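Local coordinates for 2-Keto-3-deoxy-(6-phospho-)gluconate aldolase (Thermoproteus tenax, PDB 2R94), which is an aldolase of the dihydrodipicolinate synthase family and folds as a TIM barrel, at residues Gln70-Asn75 against Val94-Pro99; Ile3-Ile8 against Lys31-Val36. One frame throughout, in Å; residues are numbered along the deposited sequence.

Both contacts join neighbouring parallel strands of one eight-stranded barrel, and both are largely buried. Interaction 2 pairs strands 2-6 and 35-38, the first two in the barrel order. Interaction 1 pairs strands 67-70 and 93-96, the third and fourth, and follows them into the loops beyond. Their centres lie about 19 Å apart, and they do not touch. Their chemistry differs. Interaction 2 adds an aspartate bond to its backbone pairing and has partly exposed residues at Gly32 and Asp34. Interaction 1 has one backbone bond across it and then small apolar contacts. A second subunit packs on interaction 1, whereas interaction 2 meets no other chain.

Interaction 1 of 2, residues Gln70-Asn75 against Val94-Pro99; sequences QVASLN and VASLPP
Val71 and Ala95 join two neighbouring strands of the TIM barrel just where strand 67-70 ends. Val71 N donates to Ala95 O at 2.9 Å. Gln70 CA-H leans on the same oxygen. Gln70 and Ala95 form the parallel bridge here, with both side chains on one face of the sheet. The packing around this bond is tight. Val71 turns CG1 beside its own backbone N (chi1 -58°), and CG1 touches Val94 CB at 4.0 Å, the two side chains crossing at an angle. Its other methyl, CG2, sits 3.4 Å from Ala95 O. Ala72 CB touches both Leu97 CB at 3.8 Å and Ser96 OG at 3.4 Å. Ser96 OG is itself fixed: it bonds to Tyr113 OH and donates to Leu97 O at 2.6 Å, in the carbonyl plane on a lone pair. Tyr113 and Leu117 of helix 107-120 cover this side. Beyond Ala72 the contact loosens. Leu74 CD2 comes no nearer than 4.5 Å to Pro99 CA, and Ala47 and Pro261 of a second subunit pack on Leu74 and Pro99. The partly exposed turn before helix 76-88 is an ST turn, in which Ser73 OG accepts from Asn75 N at 3.0 Å.

Interaction 2 of 2, residues Ile3-Ile8 against Lys31-Val36; sequences IVAPVI and KGVDVV. With PYR (pyruvic acid), chain E.
Val4 lies alongside Val35, both side chains pointing the same way from the sheet, with Val4 CG2 3.9 Å from Val35 CB. The two residues form a parallel bridge. Ala5 and Val36 form the next one, with their side chains on the other face. Ala5 N donates to Val35 O at 3.0 Å, a regular strand-to-strand bond.

Around Asp34 the pairing is held differently. Asp34 holds Ile3 at two points, its backbone N and its carbonyl O. Asp34 OD2 accepts from Ile3 N at 3.0 Å in an almost straight bond (172°), through the lone pair that faces away from OD1. A chi1 of -58° keeps the carboxylate beside the Asp34 backbone N, so that both groups face Ile3. Asp34 N in turn donates to Ile3 O at 2.8 Å. The same carbonyl receives a weak, longer bond from Val35 N at 3.4 Å. Asp34 OD2 also forms a salt bridge with Arg209 of helix 202-214, which probably steadies the carboxylate and favours its charged form.

Apolar contacts fill in around these bonds. Ala5 CB rests on Val33 CG1 at 3.8 Å. Farther along, Val7 CG1 meets Val36 CG1 at 3.8 Å, with the two side chains set aslant to each other. Phe21 and His24 of helix 20-29 also pack on Val7. Pro6 points away from the second strand. Its CB approaches C of pyruvic acid at 3.3 Å, and Thr42 hydrogen-bonds the same ligand. Two adjacent parallel strands with helix 20-29 between them in the chain form the first beta-alpha-beta unit of a TIM barrel.

Interaction 1 of 2, residues Gln70-Asn75 against Val94-Pro99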
loop_
_atom_site.group_PDB
_atom_site.type_symbol
_atom_site.label_atom_id
_atom_site.label_comp_id
_atom_site.label_asym_id
_atom_site.label_seq_id
_atom_site.Cartn_x
_atom_site.Cartn_y
_atom_site.Cartn_z
ATOM N N GLN A 70 -22.864 5.913 -15.802
ATOM C CA GLN A 70 -21.468 5.618 -15.690
ATOM C C GLN A 70 -21.171 4.750 -16.885
ATOM O O GLN A 70 -21.872 3.759 -17.103
ATOM C CB GLN A 70 -21.204 4.853 -14.384
ATOM C CG GLN A 70 -19.747 4.908 -13.951
ATOM C CD GLN A 70 -18.901 3.934 -14.714
ATOM O OE1 GLN A 70 -19.207 2.720 -14.758
ATOM N NE2 GLN A 70 -17.799 4.422 -15.276
ATOM N N VAL A 71 -20.132 5.098 -17.641
ATOM C CA VAL A 71 -19.970 4.567 -18.987
ATOM C C VAL A 71 -18.666 3.818 -19.237
ATOM O O VAL A 71 -18.421 3.402 -20.342
ATOM C CB VAL A 71 -20.065 5.690 -20.067
ATOM C CG1 VAL A 71 -21.389 6.469 -20.017
ATOM C CG2 VAL A 71 -18.866 6.623 -19.996
ATOM N N ALA A 72 -17.812 3.630 -18.239
ATOM C CA ALA A 72 -16.510 3.082 -18.507
ATOM C C ALA A 72 -16.573 1.715 -19.138
ATOM O O ALA A 72 -17.450 0.925 -18.823
ATOM C CB ALA A 72 -15.641 3.007 -17.204
ATOM N N SER A 73 -15.593 1.416 -19.986
ATOM C CA SER A 73 -15.445 0.084 -20.561
ATOM C C SER A 73 -14.003 0.001 -20.943
ATOM O O SER A 73 -13.404 1.034 -21.296
ATOM C CB SER A 73 -16.339 -0.048 -21.796
ATOM O OG SER A 73 -15.928 -1.125 -22.612
ATOM N N LEU A 74 -13.417 -1.195 -20.878
ATOM C CA LEU A 74 -12.034 -1.365 -21.331
ATOM C C LEU A 74 -11.948 -1.464 -22.846
ATOM O O LEU A 74 -10.870 -1.654 -23.404
ATOM C CB LEU A 74 -11.352 -2.542 -20.649
ATOM C CG LEU A 74 -11.278 -2.322 -19.132
ATOM C CD1 LEU A 74 -10.760 -3.599 -18.381
ATOM C CD2 LEU A 74 -10.450 -1.075 -18.822
ATOM N N ASN A 75 -13.094 -1.365 -23.515
ATOM C CA ASN A 75 -13.101 -0.907 -24.913
ATOM C C ASN A 75 -13.653 0.513 -25.007
ATOM O O ASN A 75 -14.863 0.721 -24.855
ATOM C CB ASN A 75 -13.966 -1.810 -25.776
ATOM C CG ASN A 75 -13.978 -1.381 -27.249
ATOM O OD1 ASN A 75 -13.597 -0.273 -27.598
ATOM N ND2 ASN A 75 -14.470 -2.259 -28.100
ATOM N N VAL A 94 -22.786 12.130 -17.907
ATOM C CA VAL A 94 -22.172 10.806 -17.952
ATOM C C VAL A 94 -20.952 10.841 -17.028
ATOM O O VAL A 94 -20.385 11.917 -16.768
ATOM C CB VAL A 94 -21.734 10.391 -19.417
ATOM C CG1 VAL A 94 -22.957 10.204 -20.263
ATOM C CG2 VAL A 94 -20.857 11.444 -20.043
ATOM N N ALA A 95 -20.547 9.686 -16.506
ATOM C CA ALA A 95 -19.404 9.652 -15.619
ATOM C C ALA A 95 -18.590 8.533 -16.114
ATOM O O ALA A 95 -19.132 7.611 -16.713
ATOM C CB ALA A 95 -19.846 9.309 -14.223
ATOM N N SER A 96 -17.321 8.514 -15.764
ATOM C CA SER A 96 -16.518 7.347 -16.099
ATOM C C SER A 96 -15.409 7.145 -15.074
ATOM O O SER A 96 -14.727 8.095 -14.724
ATOM C CB SER A 96 -15.850 7.512 -17.487
ATOM O OG SER A 96 -15.153 6.295 -17.823
ATOM N N LEU A 97 -15.218 5.902 -14.672
ATOM C CA LEU A 97 -14.004 5.467 -14.080
ATOM C C LEU A 97 -12.901 5.784 -15.066
ATOM O O LEU A 97 -13.144 5.864 -16.256
ATOM C CB LEU A 97 -14.046 3.948 -13.887
ATOM C CG LEU A 97 -15.104 3.516 -12.858
ATOM C CD1 LEU A 97 -15.376 2.013 -13.045
ATOM C CD2 LEU A 97 -14.452 3.797 -11.524
ATOM N N PRO A 98 -11.693 6.011 -14.552
ATOM C CA PRO A 98 -10.525 5.991 -15.401
ATOM C C PRO A 98 -10.392 4.554 -15.901
ATOM O O PRO A 98 -10.940 3.633 -15.283
ATOM C CB PRO A 98 -9.362 6.270 -14.446
ATOM C CG PRO A 98 -9.979 6.805 -13.179
ATOM C CD PRO A 98 -11.392 6.253 -13.131
ATOM N N PRO A 99 -9.654 4.359 -17.005
ATOM C CA PRO A 99 -9.328 3.020 -17.445
ATOM C C PRO A 99 -8.835 2.243 -16.242
ATOM O O PRO A 99 -7.933 2.707 -15.532
ATOM C CB PRO A 99 -8.191 3.260 -18.468
ATOM C CG PRO A 99 -8.665 4.647 -19.083
ATOM C CD PRO A 99 -9.100 5.412 -17.879
#

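Interaction 2 of 2, residues Ile3-Ile8 against Lys31-Val36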
loop_
_atom_site.group_PDB
_atom_site.type_symbol
_atom_site.label_atom_id
_atom_site.label_comp_id
_atom_site.label_asym_id
_atom_site.label_seq_id
_atom_site.Cartn_x
_atom_site.Cartn_y
_atom_site.Cartn_z
ATOM N N ILE A 3 -28.307 13.889 -2.700
ATOM C CA ILE A 3 -28.160 12.484 -2.403
ATOM C C ILE A 3 -28.299 11.745 -3.738
ATOM O O ILE A 3 -29.388 11.715 -4.328
ATOM C CB ILE A 3 -29.267 12.033 -1.397
ATOM C CG1 ILE A 3 -29.047 12.728 -0.055
ATOM C CG2 ILE A 3 -29.289 10.467 -1.237
ATOM C CD1 ILE A 3 -30.199 12.467 0.987
ATOM N N VAL A 4 -27.197 11.158 -4.205
ATOM C CA VAL A 4 -27.147 10.422 -5.444
ATOM C C VAL A 4 -27.060 8.922 -5.107
ATOM O O VAL A 4 -26.239 8.533 -4.291
ATOM C CB VAL A 4 -25.859 10.829 -6.211
ATOM C CG1 VAL A 4 -25.810 10.121 -7.557
ATOM C CG2 VAL A 4 -25.804 12.348 -6.386
ATOM N N ALA A 5 -27.925 8.097 -5.678
ATOM C CA ALA A 5 -27.886 6.669 -5.444
ATOM C C ALA A 5 -27.137 6.012 -6.566
ATOM O O ALA A 5 -27.563 6.103 -7.690
ATOM C CB ALA A 5 -29.244 6.091 -5.365
ATOM N N PRO A 6 -26.038 5.299 -6.255
ATOM C CA PRO A 6 -25.413 4.485 -7.285
ATOM C C PRO A 6 -26.233 3.223 -7.228
ATOM O O PRO A 6 -25.993 2.370 -6.381
ATOM C CB PRO A 6 -24.031 4.246 -6.732
ATOM C CG PRO A 6 -24.269 4.199 -5.212
ATOM C CD PRO A 6 -25.366 5.164 -4.942
ATOM N N VAL A 7 -27.249 3.147 -8.084
ATOM C CA VAL A 7 -28.353 2.199 -7.935
ATOM C C VAL A 7 -27.899 0.818 -8.320
ATOM O O VAL A 7 -26.954 0.654 -9.154
ATOM C CB VAL A 7 -29.576 2.693 -8.793
ATOM C CG1 VAL A 7 -29.226 2.680 -10.280
ATOM C CG2 VAL A 7 -30.829 1.899 -8.467
ATOM N N ILE A 8 -28.488 -0.188 -7.688
ATOM C CA ILE A 8 -28.108 -1.564 -7.976
ATOM C C ILE A 8 -28.714 -1.942 -9.333
ATOM O O ILE A 8 -29.757 -1.409 -9.728
ATOM C CB ILE A 8 -28.687 -2.592 -6.935
ATOM C CG1 ILE A 8 -30.143 -2.309 -6.667
ATOM C CG2 ILE A 8 -28.048 -2.509 -5.522
ATOM C CD1 ILE A 8 -30.721 -3.280 -5.668
ATOM N N LYS A 31 -37.948 8.897 -1.585
ATOM C CA LYS A 31 -37.470 8.931 -0.193
ATOM C C LYS A 31 -36.213 9.729 -0.009
ATOM O O LYS A 31 -35.474 9.508 0.939
ATOM C CB LYS A 31 -37.245 7.524 0.329
ATOM C CG LYS A 31 -38.523 6.843 0.640
ATOM C CD LYS A 31 -38.339 5.451 1.079
ATOM C CE LYS A 31 -39.674 4.777 1.138
ATOM N NZ LYS A 31 -39.544 3.540 1.986
ATOM N N GLY A 32 -35.962 10.661 -0.903
ATOM C CA GLY A 32 -34.892 11.587 -0.714
ATOM C C GLY A 32 -33.778 11.471 -1.739
ATOM O O GLY A 32 -32.923 12.349 -1.781
ATOM N N VAL A 33 -33.761 10.418 -2.558
ATOM C CA VAL A 33 -32.702 10.350 -3.578
ATOM C C VAL A 33 -33.040 11.382 -4.653
ATOM O O VAL A 33 -34.150 11.369 -5.224
ATOM C CB VAL A 33 -32.582 8.987 -4.253
ATOM C CG1 VAL A 33 -31.557 9.072 -5.384
ATOM C CG2 VAL A 33 -32.195 7.937 -3.267
ATOM N N ASP A 34 -32.104 12.297 -4.881
ATOM C CA ASP A 34 -32.235 13.310 -5.894
ATOM C C ASP A 34 -31.794 12.850 -7.310
ATOM O O ASP A 34 -32.422 13.207 -8.299
ATOM C CB ASP A 34 -31.404 14.512 -5.478
ATOM C CG ASP A 34 -31.829 15.064 -4.123
ATOM O OD1 ASP A 34 -33.028 15.431 -3.966
ATOM O OD2 ASP A 34 -30.968 15.092 -3.206
ATOM N N VAL A 35 -30.712 12.097 -7.404
ATOM C CA VAL A 35 -30.128 11.761 -8.676
ATOM C C VAL A 35 -29.877 10.258 -8.672
ATOM O O VAL A 35 -29.541 9.701 -7.622
ATOM C CB VAL A 35 -28.793 12.433 -8.821
ATOM C CG1 VAL A 35 -28.182 12.171 -10.226
ATOM C CG2 VAL A 35 -28.917 13.898 -8.601
ATOM N N VAL A 36 -30.018 9.597 -9.829
ATOM C CA VAL A 36 -29.739 8.185 -9.957
ATOM C C VAL A 36 -28.452 8.042 -10.767
ATOM O O VAL A 36 -28.307 8.635 -11.854
ATOM C CB VAL A 36 -30.953 7.508 -10.576
ATOM C CG1 VAL A 36 -30.684 6.076 -10.955
ATOM C CG2 VAL A 36 -32.156 7.568 -9.557
HETATM C C PYR E . -20.839 3.489 -6.956
HETATM O O PYR E . -21.213 2.447 -6.374
HETATM O OXT PYR E . -20.923 3.597 -8.211
HETATM C CA PYR E . -20.346 4.490 -6.193
HETATM C CB PYR E . -20.264 4.351 -4.697
#